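Local coordinates for protein signal transducer and activator of transcription (Mus musculus, PDB 5OEN) that probably relays signals to the nucleus and activates transcription, with a helical coiled-coil domain that here binds another protein, at residues R7-L11 and R82-L86; I22-K26 and Q138-M142; Y36-S40 and Q51-A55; L90-L94 and Q120-A124; L129-R133 and V164-L168. The protein carries 2 engineered substitutions. All coordinates share one frame; numbering follows the deposited sequence.

Contact 1 of 5, residues R7-L11 and R82-L86; sequences RIQGL and RLTTL
Arg82 NH1 lies 4.4 Å from Gly10 O, too far to be a bond, and forms its salt bridge instead with Asp14, a residue of the same helix that carries Arg7 to Leu11. Nearer the backbone, Arg82 CB stands 4.2 Å from Leu11 CD2. The rest is apolar. Leu86 CD2 is shared by two residues, at 3.5 Å from Ile8 CG2 and 3.7 Å from Leu11 CD1, and Leu11 CD1 also meets Leu83 CD2 at 3.9 Å. Leu86 reaches this place because its CG is turned opposite the backbone N (chi1 180°); its side chain crosses that of Ile8 at about a right angle. Toward the partly exposed side, the extended Arg7 chain brings its guanidinium edge to Thr85, with Arg7 NH2 3.7 Å from Thr85 CG2, while Arg7 NH1 pairs with Glu3. The segment axes approach to 11.1 Å and run antiparallel at 154°, so helices 2-40 and 50-104 pack side by side here. Helix 115-142 packs against the pair through Phe128, which touches both Leu11 and Leu83, and helix 151-173 adds Leu167 against Leu83.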
# COMPACT_ATOMS: atom_id res chain seq x y z
N ARG B 7 19.04 -4.96 -24.67
CA ARG B 7 19.00 -3.79 -23.80
C ARG B 7 17.57 -3.43 -23.45
O ARG B 7 17.23 -3.29 -22.27
CB ARG B 7 19.72 -2.61 -24.47
CG ARG B 7 21.07 -2.30 -23.84
CD ARG B 7 21.80 -1.17 -24.56
NE ARG B 7 23.01 -0.76 -23.84
CZ ARG B 7 24.13 -1.48 -23.79
NH1 ARG B 7 24.21 -2.65 -24.41
NH2 ARG B 7 25.18 -1.02 -23.12
N ILE B 8 16.70 -3.29 -24.45
CA ILE B 8 15.29 -3.01 -24.20
C ILE B 8 14.54 -4.23 -23.71
O ILE B 8 13.42 -4.10 -23.20
CB ILE B 8 14.61 -2.43 -25.45
CG1 ILE B 8 14.64 -3.43 -26.61
CG2 ILE B 8 15.27 -1.10 -25.84
CD1 ILE B 8 14.05 -2.91 -27.91
N GLN B 9 15.13 -5.42 -23.83
CA GLN B 9 14.56 -6.61 -23.20
C GLN B 9 14.50 -6.43 -21.69
O GLN B 9 13.42 -6.47 -21.09
CB GLN B 9 15.39 -7.84 -23.57
CG GLN B 9 14.97 -9.14 -22.87
CD GLN B 9 16.03 -10.22 -22.97
OE1 GLN B 9 16.47 -10.57 -24.06
NE2 GLN B 9 16.44 -10.74 -21.82
N GLY B 10 15.66 -6.24 -21.07
CA GLY B 10 15.73 -6.14 -19.62
C GLY B 10 15.14 -4.87 -19.05
O GLY B 10 14.81 -4.83 -17.86
N LEU B 11 15.01 -3.82 -19.87
CA LEU B 11 14.38 -2.59 -19.38
C LEU B 11 12.93 -2.84 -19.00
O LEU B 11 12.46 -2.37 -17.95
CB LEU B 11 14.49 -1.49 -20.43
CG LEU B 11 15.88 -0.87 -20.64
CD1 LEU B 11 15.84 0.13 -21.78
CD2 LEU B 11 16.40 -0.21 -19.37
N ARG B 82 20.84 3.82 -17.64
CA ARG B 82 20.73 2.84 -18.71
C ARG B 82 19.98 3.42 -19.90
O ARG B 82 20.40 3.27 -21.05
CB ARG B 82 20.04 1.58 -18.20
CG ARG B 82 20.99 0.51 -17.69
CD ARG B 82 20.28 -0.81 -17.47
NE ARG B 82 19.80 -0.96 -16.10
CZ ARG B 82 18.93 -1.88 -15.71
NH1 ARG B 82 18.41 -2.73 -16.59
NH2 ARG B 82 18.55 -1.94 -14.44
N LEU B 83 18.86 4.09 -19.64
CA LEU B 83 18.10 4.73 -20.71
C LEU B 83 18.97 5.73 -21.46
O LEU B 83 18.86 5.88 -22.68
CB LEU B 83 16.86 5.40 -20.14
CG LEU B 83 15.89 4.45 -19.43
CD1 LEU B 83 15.01 5.22 -18.45
CD2 LEU B 83 15.03 3.69 -20.42
N THR B 84 19.86 6.42 -20.74
CA THR B 84 20.79 7.34 -21.40
C THR B 84 21.69 6.60 -22.37
O THR B 84 21.83 7.00 -23.53
CB THR B 84 21.64 8.08 -20.35
OG1 THR B 84 20.79 8.88 -19.52
CG2 THR B 84 22.67 8.98 -21.02
N THR B 85 22.33 5.52 -21.91
CA THR B 85 23.18 4.72 -22.78
C THR B 85 22.42 4.28 -24.03
O THR B 85 22.95 4.35 -25.14
CB THR B 85 23.70 3.50 -22.02
OG1 THR B 85 24.50 3.94 -20.91
CG2 THR B 85 24.54 2.60 -22.93
N LEU B 86 21.18 3.83 -23.86
CA LEU B 86 20.37 3.41 -25.00
C LEU B 86 20.11 4.58 -25.94
O LEU B 86 20.34 4.47 -27.15
CB LEU B 86 19.06 2.80 -24.51
CG LEU B 86 18.08 2.31 -25.58
CD1 LEU B 86 18.68 1.17 -26.39
CD2 LEU B 86 16.78 1.87 -24.93

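Contact 2 of 5, residues I22-K26 and Q138-M142; sequences IRQLK and QLKEM
The carboxamide of Gln138 is the flat group that meets the other segment, and it does so through its oxygen: OE1 is 4.1 Å from Ile22 CG2, a van der Waals touch, not a hydrogen bond. No aromatic ring takes part. Ile22 CG2 is also approached by the Met142 methyl, with CE 3.6 Å away, and the two side chains cross at about a right angle. This methyl branch of Ile22 lies opposite the backbone N, the ethyl arm CG1 taking the place beside it (chi1 -62°), which leaves CG2 to face the other helix. Met142 crosses the aliphatic part of Lys26 at a slant, its SD 3.8 Å from Lys26 CG; the bent lysine chain then leads its ammonium away to a salt bridge with Asp30. Leu25 and Leu139 meet through their CD2 methyls at 3.7 Å, again nearly at right angles. With parallel segment axes (16°) 11.3 Å apart, helices 2-40 and 115-142 are joined over about one turn, Ile22 near Leu139 and Lys26 near Met142. Val72 and Phe153 pack on Leu139 from the two remaining helices. Because methyls and a thioether carry the pairing, it rests on fit and burial of apolar surface, not on directional bonds.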
# COMPACT_ATOMS: atom_id res chain seq x y z
N ILE B 22 7.85 0.45 -6.04
CA ILE B 22 7.14 1.67 -5.69
C ILE B 22 5.82 1.34 -4.99
O ILE B 22 5.40 2.04 -4.06
CB ILE B 22 6.92 2.54 -6.94
CG1 ILE B 22 8.26 2.95 -7.54
CG2 ILE B 22 6.11 3.78 -6.60
CD1 ILE B 22 8.17 3.48 -8.95
N ARG B 23 5.15 0.28 -5.43
CA ARG B 23 3.93 -0.16 -4.75
C ARG B 23 4.26 -0.65 -3.34
O ARG B 23 3.52 -0.36 -2.39
CB ARG B 23 3.24 -1.26 -5.55
CG ARG B 23 1.96 -1.78 -4.91
CD ARG B 23 1.26 -2.79 -5.81
NE ARG B 23 -0.02 -3.21 -5.25
CZ ARG B 23 -0.88 -4.01 -5.87
NH1 ARG B 23 -0.60 -4.49 -7.08
NH2 ARG B 23 -2.02 -4.34 -5.29
N GLN B 24 5.36 -1.38 -3.19
CA GLN B 24 5.80 -1.81 -1.87
C GLN B 24 6.02 -0.61 -0.96
O GLN B 24 5.62 -0.62 0.21
CB GLN B 24 7.07 -2.65 -1.99
CG GLN B 24 7.57 -3.23 -0.68
CD GLN B 24 8.96 -3.83 -0.81
OE1 GLN B 24 9.95 -3.18 -0.48
NE2 GLN B 24 9.03 -5.06 -1.30
N LEU B 25 6.67 0.43 -1.47
CA LEU B 25 6.90 1.63 -0.68
C LEU B 25 5.59 2.30 -0.31
O LEU B 25 5.33 2.60 0.86
CB LEU B 25 7.80 2.61 -1.45
CG LEU B 25 8.13 3.92 -0.74
CD1 LEU B 25 9.02 3.68 0.47
CD2 LEU B 25 8.78 4.90 -1.70
N LYS B 26 4.73 2.54 -1.31
CA LYS B 26 3.44 3.17 -1.06
C LYS B 26 2.69 2.42 0.04
O LYS B 26 2.19 3.04 0.99
CB LYS B 26 2.62 3.20 -2.35
CG LYS B 26 1.68 4.39 -2.48
CD LYS B 26 0.57 4.35 -1.44
CE LYS B 26 -0.40 5.51 -1.61
NZ LYS B 26 -1.38 5.57 -0.50
N GLN B 138 4.93 9.87 -9.21
CA GLN B 138 4.26 9.26 -8.07
C GLN B 138 5.10 9.42 -6.81
O GLN B 138 4.58 9.79 -5.75
CB GLN B 138 3.99 7.78 -8.35
CG GLN B 138 2.95 7.53 -9.43
CD GLN B 138 2.78 6.06 -9.74
OE1 GLN B 138 3.70 5.27 -9.57
NE2 GLN B 138 1.59 5.69 -10.21
N LEU B 139 6.40 9.15 -6.90
CA LEU B 139 7.28 9.30 -5.74
C LEU B 139 7.30 10.73 -5.23
O LEU B 139 7.42 10.96 -4.03
CB LEU B 139 8.70 8.84 -6.10
CG LEU B 139 8.84 7.33 -6.35
CD1 LEU B 139 10.13 7.02 -7.08
CD2 LEU B 139 8.78 6.58 -5.03
N LYS B 140 7.18 11.71 -6.13
CA LYS B 140 7.12 13.10 -5.70
C LYS B 140 5.88 13.37 -4.87
O LYS B 140 5.92 14.20 -3.95
CB LYS B 140 7.17 14.02 -6.93
CG LYS B 140 7.24 15.50 -6.60
CD LYS B 140 7.80 16.31 -7.77
CE LYS B 140 7.01 16.10 -9.06
NZ LYS B 140 5.61 16.60 -8.97
N GLU B 141 4.78 12.68 -5.16
CA GLU B 141 3.58 12.82 -4.34
C GLU B 141 3.75 12.11 -3.01
O GLU B 141 3.32 12.62 -1.96
CB GLU B 141 2.37 12.27 -5.10
CG GLU B 141 2.03 13.05 -6.36
CD GLU B 141 1.02 12.34 -7.25
OE1 GLU B 141 0.40 11.36 -6.78
OE2 GLU B 141 0.86 12.76 -8.41
N MET B 142 4.38 10.93 -3.02
CA MET B 142 4.70 10.24 -1.77
C MET B 142 5.66 11.06 -0.92
O MET B 142 5.61 11.00 0.31
CB MET B 142 5.29 8.87 -2.06
CG MET B 142 4.25 7.80 -2.37
SD MET B 142 4.96 6.30 -3.07
CE MET B 142 4.71 6.62 -4.82

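Contact 3 of 5, residues Y36-S40 and Q51-A55; sequences YTVFS and QSQQA
Phe39 and Gln54 mark the nearest approach of the two backbones, their CA atoms 6.4 Å apart, where segment axes separated by 10.4 Å run antiparallel at 154°. The Phe39 ring carries most of the contact. Its CG is turned opposite the backbone N (chi1 173°), which carries the ring across to the segment 51-55. There Gln54 CG sits at the ring edge, in the ring plane, 3.7 Å from Phe39 CD2, and the Gln54 amide lies nearly coplanar with the ring, the planes only 16° apart. Phe39 CE2 has two further neighbours: Ala55 CB at 3.6 Å and Gln51 NE2 at 3.4 Å. The Gln51 amide is steeply tilted to the ring, and its oxygen is hydrogen-bonded to Ser47. Gln54 bends at its second torsion, and its NE2 comes to 3.8 Å from Val38 CG1. The ring thus meets the stem of Gln54 and both the stem and the amide nitrogen of Gln51. The contact closes the far end of the hairpin made by helices 2-40 and 50-104, its centre about 34 Å from the chain's centre, where Val58 of the second helix also touches Phe39. Apolar side chains of another protein pack on Val38 and Gln54, which places this end of the helix pair in the interface with the partner protein.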
# COMPACT_ATOMS: atom_id res chain seq x y z
N TYR B 36 1.66 5.64 13.25
CA TYR B 36 1.97 6.95 13.82
C TYR B 36 0.73 7.58 14.43
O TYR B 36 0.75 8.06 15.57
CB TYR B 36 2.57 7.86 12.74
CG TYR B 36 3.29 9.09 13.25
CD1 TYR B 36 3.29 10.27 12.52
CD2 TYR B 36 3.98 9.06 14.45
CE1 TYR B 36 3.96 11.40 12.98
CE2 TYR B 36 4.65 10.18 14.92
CZ TYR B 36 4.64 11.34 14.18
OH TYR B 36 5.30 12.45 14.65
N THR B 37 -0.38 7.58 13.68
CA THR B 37 -1.62 8.15 14.18
C THR B 37 -2.11 7.40 15.41
O THR B 37 -2.47 8.01 16.43
CB THR B 37 -2.69 8.13 13.08
OG1 THR B 37 -2.22 8.86 11.94
CG2 THR B 37 -3.99 8.75 13.58
N VAL B 38 -2.12 6.06 15.35
CA VAL B 38 -2.55 5.27 16.49
C VAL B 38 -1.68 5.58 17.71
O VAL B 38 -2.19 5.73 18.83
CB VAL B 38 -2.51 3.77 16.14
CG1 VAL B 38 -2.71 2.90 17.39
CG2 VAL B 38 -3.59 3.45 15.11
N PHE B 39 -0.37 5.68 17.51
CA PHE B 39 0.52 6.04 18.62
C PHE B 39 0.17 7.41 19.18
O PHE B 39 0.28 7.63 20.39
CB PHE B 39 1.97 6.00 18.15
CG PHE B 39 2.95 6.53 19.16
CD1 PHE B 39 3.50 7.79 19.02
CD2 PHE B 39 3.31 5.76 20.26
CE1 PHE B 39 4.40 8.27 19.94
CE2 PHE B 39 4.20 6.24 21.19
CZ PHE B 39 4.75 7.50 21.03
N SER B 40 -0.26 8.34 18.32
CA SER B 40 -0.58 9.69 18.78
C SER B 40 -1.93 9.74 19.48
O SER B 40 -2.15 10.61 20.33
CB SER B 40 -0.58 10.66 17.60
OG SER B 40 -1.67 10.41 16.74
N GLN B 51 3.17 1.25 26.01
CA GLN B 51 3.36 2.24 24.96
C GLN B 51 4.78 2.24 24.42
O GLN B 51 5.01 2.59 23.26
CB GLN B 51 3.00 3.63 25.49
CG GLN B 51 3.01 4.71 24.42
CD GLN B 51 2.60 6.06 24.96
OE1 GLN B 51 2.35 6.22 26.15
NE2 GLN B 51 2.52 7.05 24.08
N SER B 52 5.76 1.85 25.25
CA SER B 52 7.12 1.68 24.76
C SER B 52 7.14 0.74 23.56
O SER B 52 7.78 1.01 22.55
CB SER B 52 8.02 1.16 25.88
OG SER B 52 9.37 1.07 25.46
N GLN B 53 6.42 -0.38 23.67
CA GLN B 53 6.28 -1.29 22.54
C GLN B 53 5.62 -0.59 21.36
O GLN B 53 6.00 -0.81 20.20
CB GLN B 53 5.46 -2.51 22.96
CG GLN B 53 5.52 -3.68 22.00
CD GLN B 53 4.66 -4.85 22.46
OE1 GLN B 53 3.82 -4.70 23.35
NE2 GLN B 53 4.87 -6.01 21.86
N GLN B 54 4.64 0.28 21.63
CA GLN B 54 3.95 0.99 20.56
C GLN B 54 4.89 1.96 19.85
O GLN B 54 4.83 2.10 18.62
CB GLN B 54 2.74 1.73 21.13
CG GLN B 54 1.84 2.36 20.07
CD GLN B 54 1.10 1.32 19.25
OE1 GLN B 54 0.76 0.25 19.74
NE2 GLN B 54 0.85 1.65 17.98
N ALA B 55 5.75 2.65 20.60
CA ALA B 55 6.70 3.57 19.99
C ALA B 55 7.77 2.82 19.21
O ALA B 55 8.13 3.21 18.10
CB ALA B 55 7.33 4.47 21.05

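Contact 4 of 5, residues L90-L94 and Q120-A124; sequences LLPKL and QWLTA
An antiparallel helix pair of the STAT coiled-coil domain meets here through four leucines and a tryptophan: Leu90, Leu91 and Leu94 from helix 50-104, Trp121 and Leu122 from helix 115-142. The evidence for the pairing is the angle of 152° between the segment axes, which approach to 10.9 Å, and the register, with Leu90 and Leu122 CA atoms 7.2 Å apart. Leu122 is central and splits its two methyls between successive turns of the opposite helix. CD1 lies 3.9 Å from Leu90 CD2, the two side chains sliding past each other in opposite directions, whereas CD2 lies 3.6 Å from Leu94 CD2, reached obliquely. Leu91 CD2 is a more distant neighbour of Leu122 CD2, at 4.3 Å. In the four-helix bundle this is one face of a buried core, for all five touching residues are buried. Helix 2-40 covers it with Ile4, which touches both Leu90 and Trp121, and helix 151-173 adds Leu171 against Leu122. Leu90 also reaches the tryptophan: CD2 comes 3.7 Å from Trp121 CB and 3.9 Å from CE3, an oblique approach to the indole. The Trp121 CG is placed beside the backbone N (chi1 -72°), and the indole extends over to helix 2-40, where NE1 is hydrogen-bonded to Glu5 OE2. Helix 50-104 is kinked within 90-94, at Pro92, whose nitrogen has no bond to the preceding turn.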
# COMPACT_ATOMS: atom_id res chain seq x y z
N LEU B 90 21.18 5.01 -29.66
CA LEU B 90 20.18 4.94 -30.72
C LEU B 90 20.24 6.15 -31.64
O LEU B 90 20.32 6.01 -32.86
CB LEU B 90 18.78 4.81 -30.11
CG LEU B 90 18.29 3.40 -29.76
CD1 LEU B 90 17.00 3.46 -28.96
CD2 LEU B 90 18.09 2.57 -31.03
N LEU B 91 20.21 7.36 -31.07
CA LEU B 91 20.11 8.55 -31.90
C LEU B 91 21.28 8.72 -32.85
O LEU B 91 21.04 9.07 -34.02
CB LEU B 91 19.95 9.79 -31.00
CG LEU B 91 18.55 10.05 -30.43
CD1 LEU B 91 18.56 11.26 -29.51
CD2 LEU B 91 17.52 10.24 -31.54
N PRO B 92 22.53 8.51 -32.45
CA PRO B 92 23.62 8.57 -33.44
C PRO B 92 23.44 7.57 -34.57
O PRO B 92 23.89 7.82 -35.69
CB PRO B 92 24.87 8.26 -32.60
CG PRO B 92 24.52 8.66 -31.23
CD PRO B 92 23.05 8.34 -31.08
N LYS B 93 22.79 6.43 -34.30
CA LYS B 93 22.56 5.45 -35.36
C LYS B 93 21.56 5.98 -36.38
O LYS B 93 21.81 5.92 -37.59
CB LYS B 93 22.08 4.13 -34.75
CG LYS B 93 22.78 2.90 -35.31
CD LYS B 93 22.51 1.66 -34.47
CE LYS B 93 23.77 0.81 -34.32
NZ LYS B 93 24.58 1.21 -33.14
N LEU B 94 20.42 6.49 -35.91
CA LEU B 94 19.46 7.12 -36.81
C LEU B 94 20.11 8.24 -37.60
O LEU B 94 19.82 8.43 -38.79
CB LEU B 94 18.26 7.63 -36.03
CG LEU B 94 17.20 8.39 -36.84
CD1 LEU B 94 16.56 7.47 -37.88
CD2 LEU B 94 16.15 8.98 -35.92
N GLN B 120 10.78 1.76 -34.27
CA GLN B 120 10.26 0.94 -33.18
C GLN B 120 11.15 1.06 -31.95
O GLN B 120 10.64 1.15 -30.82
CB GLN B 120 10.17 -0.52 -33.63
CG GLN B 120 9.15 -0.77 -34.73
CD GLN B 120 9.24 -2.17 -35.31
OE1 GLN B 120 9.37 -2.34 -36.52
NE2 GLN B 120 9.17 -3.17 -34.45
N TRP B 121 12.46 1.07 -32.14
CA TRP B 121 13.38 1.18 -31.01
C TRP B 121 13.26 2.54 -30.33
O TRP B 121 13.26 2.62 -29.10
CB TRP B 121 14.81 0.93 -31.48
CG TRP B 121 15.09 -0.51 -31.84
CD1 TRP B 121 14.40 -1.60 -31.42
CD2 TRP B 121 16.13 -1.00 -32.70
NE1 TRP B 121 14.94 -2.75 -31.95
CE2 TRP B 121 16.01 -2.40 -32.74
CE3 TRP B 121 17.16 -0.39 -33.43
CZ2 TRP B 121 16.87 -3.21 -33.48
CZ3 TRP B 121 18.01 -1.19 -34.16
CH2 TRP B 121 17.86 -2.59 -34.19
N LEU B 122 13.15 3.61 -31.11
CA LEU B 122 12.98 4.94 -30.53
C LEU B 122 11.63 5.08 -29.85
O LEU B 122 11.51 5.82 -28.86
CB LEU B 122 13.16 6.01 -31.59
CG LEU B 122 14.60 6.44 -31.89
CD1 LEU B 122 15.48 5.25 -32.25
CD2 LEU B 122 14.62 7.46 -33.02
N THR B 123 10.60 4.41 -30.37
CA THR B 123 9.29 4.45 -29.73
C THR B 123 9.28 3.63 -28.45
O THR B 123 8.73 4.05 -27.43
CB THR B 123 8.21 3.95 -30.69
OG1 THR B 123 8.29 4.68 -31.92
CG2 THR B 123 6.83 4.13 -30.10
N ALA B 124 9.89 2.44 -28.49
CA ALA B 124 10.00 1.63 -27.28
C ALA B 124 10.89 2.31 -26.25
O ALA B 124 10.61 2.26 -25.04
CB ALA B 124 10.55 0.24 -27.62

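Contact 5 of 5, residues L129-R133 and V164-L168; sequences LFHLR and VMELL
This is a buried knobs-into-holes contact between helices 115-142 and 151-173, near the middle of the four-helix bundle, its centre about 8 Å from that of the chain. Leu129 is the knob: it packs among Val164, Leu167, Leu168 and Leu171, spaced i, i+3, i+4 and i+7 on the opposite helix. The axes of the two segments run antiparallel at 155° and approach to 9.8 Å, with the CA atoms of Leu129 and Val164 6.2 Å apart. Both Leu129 methyls lie against Leu167, CD1 being 3.6 Å from Leu167 CB, and CD2 also meets Val164 CG1 at 3.9 Å; CB faces Leu168 CD2. One turn on, Leu132 brings CD2 to 3.7 Å from Val164 CG2, so the two valine methyls are divided between two leucines of helix 115-142. Leu132 also packs on Val80 and Leu83 of helix 50-104 and on Leu18 of helix 2-40, which ties this pair to the remaining two helices. At the outer side, the aliphatic chain of Arg133 is fully extended and passes Val164 and Leu168 loosely. Phe130 starts out from the backbone away from the partner helix, yet its ring swings back beside Leu168. There the Leu168 CD2 methyl stands over the ring face in a CH-pi contact, 3.8 Å from the Phe130 ring centroid and 12° off the ring normal.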
# COMPACT_ATOMS: atom_id res chain seq x y z
N LEU B 129 10.74 6.06 -21.07
CA LEU B 129 11.00 7.33 -20.40
C LEU B 129 9.71 7.98 -19.92
O LEU B 129 9.69 8.60 -18.85
CB LEU B 129 11.78 8.26 -21.33
CG LEU B 129 13.26 7.93 -21.45
CD1 LEU B 129 13.84 8.53 -22.72
CD2 LEU B 129 14.02 8.43 -20.23
N PHE B 130 8.63 7.85 -20.69
CA PHE B 130 7.35 8.37 -20.22
C PHE B 130 6.86 7.56 -19.02
O PHE B 130 6.37 8.13 -18.04
CB PHE B 130 6.31 8.34 -21.33
CG PHE B 130 6.52 9.40 -22.37
CD1 PHE B 130 6.35 10.74 -22.05
CD2 PHE B 130 6.87 9.07 -23.66
CE1 PHE B 130 6.54 11.72 -23.01
CE2 PHE B 130 7.07 10.04 -24.62
CZ PHE B 130 6.90 11.37 -24.29
N HIS B 131 7.00 6.24 -19.08
CA HIS B 131 6.64 5.41 -17.94
C HIS B 131 7.43 5.82 -16.71
O HIS B 131 6.87 5.97 -15.62
CB HIS B 131 6.87 3.93 -18.27
CG HIS B 131 6.22 2.99 -17.31
ND1 HIS B 131 5.39 3.42 -16.29
CD2 HIS B 131 6.27 1.64 -17.21
CE1 HIS B 131 4.96 2.37 -15.61
NE2 HIS B 131 5.48 1.28 -16.15
N LEU B 132 8.74 6.01 -16.86
CA LEU B 132 9.57 6.37 -15.72
C LEU B 132 9.22 7.76 -15.19
O LEU B 132 9.27 8.00 -13.98
CB LEU B 132 11.05 6.29 -16.10
CG LEU B 132 12.05 6.47 -14.95
CD1 LEU B 132 11.87 5.40 -13.88
CD2 LEU B 132 13.48 6.45 -15.49
N ARG B 133 8.87 8.69 -16.09
CA ARG B 133 8.44 10.01 -15.63
C ARG B 133 7.19 9.90 -14.78
O ARG B 133 7.06 10.59 -13.76
CB ARG B 133 8.19 10.93 -16.83
CG ARG B 133 7.72 12.32 -16.43
CD ARG B 133 7.57 13.24 -17.62
NE ARG B 133 7.12 14.57 -17.21
CZ ARG B 133 7.00 15.61 -18.02
NH1 ARG B 133 6.58 16.78 -17.55
NH2 ARG B 133 7.30 15.50 -19.31
N VAL B 164 15.43 12.47 -16.95
CA VAL B 164 14.43 11.79 -17.78
C VAL B 164 13.87 12.74 -18.82
O VAL B 164 13.59 12.35 -19.96
CB VAL B 164 13.32 11.20 -16.89
CG1 VAL B 164 12.14 10.72 -17.73
CG2 VAL B 164 13.87 10.05 -16.05
N MET B 165 13.69 14.01 -18.45
CA MET B 165 13.11 14.97 -19.39
C MET B 165 14.11 15.36 -20.47
O MET B 165 13.73 15.58 -21.62
CB MET B 165 12.63 16.21 -18.64
CG MET B 165 11.71 17.10 -19.46
SD MET B 165 10.12 16.32 -19.79
CE MET B 165 9.68 17.08 -21.35
N GLU B 166 15.40 15.45 -20.11
CA GLU B 166 16.42 15.74 -21.11
C GLU B 166 16.53 14.61 -22.12
O GLU B 166 16.73 14.85 -23.32
CB GLU B 166 17.76 16.00 -20.43
CG GLU B 166 17.75 17.18 -19.48
CD GLU B 166 18.97 17.23 -18.59
OE1 GLU B 166 20.09 17.12 -19.12
OE2 GLU B 166 18.81 17.36 -17.36
N LEU B 167 16.41 13.36 -21.66
CA LEU B 167 16.40 12.23 -22.58
C LEU B 167 15.19 12.29 -23.51
O LEU B 167 15.31 12.04 -24.71
CB LEU B 167 16.41 10.92 -21.80
CG LEU B 167 17.79 10.35 -21.44
CD1 LEU B 167 18.60 11.34 -20.61
CD2 LEU B 167 17.65 9.02 -20.71
N LEU B 168 14.02 12.63 -22.96
CA LEU B 168 12.84 12.79 -23.80
C LEU B 168 13.02 13.92 -24.80
O LEU B 168 12.72 13.78 -25.99
CB LEU B 168 11.60 13.04 -22.94
CG LEU B 168 11.03 11.85 -22.17
CD1 LEU B 168 9.95 12.32 -21.21
CD2 LEU B 168 10.48 10.81 -23.12

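How the contacts relate
From the N terminus, helix 2-40 opens contacts 1, 2 and 3 in turn. Contact 3 closes first, across the short connection to helix 50-104, and lies within the larger loop that contact 1 closes along the same two helices. Contact 4 follows in series, joining helix 50-104 to helix 115-142. Contact 2 encloses both 3 and 4 and crosses contact 1; it also crosses contact 5, which brings in helix 151-173 last. Contacts 1, 4 and 5 cluster: Ile8 packs on Trp121, and Leu83 on Leu129 and Leu132, so all four helices meet there. Contact 3 stands apart, its centre about 44 Å from that of contact 1.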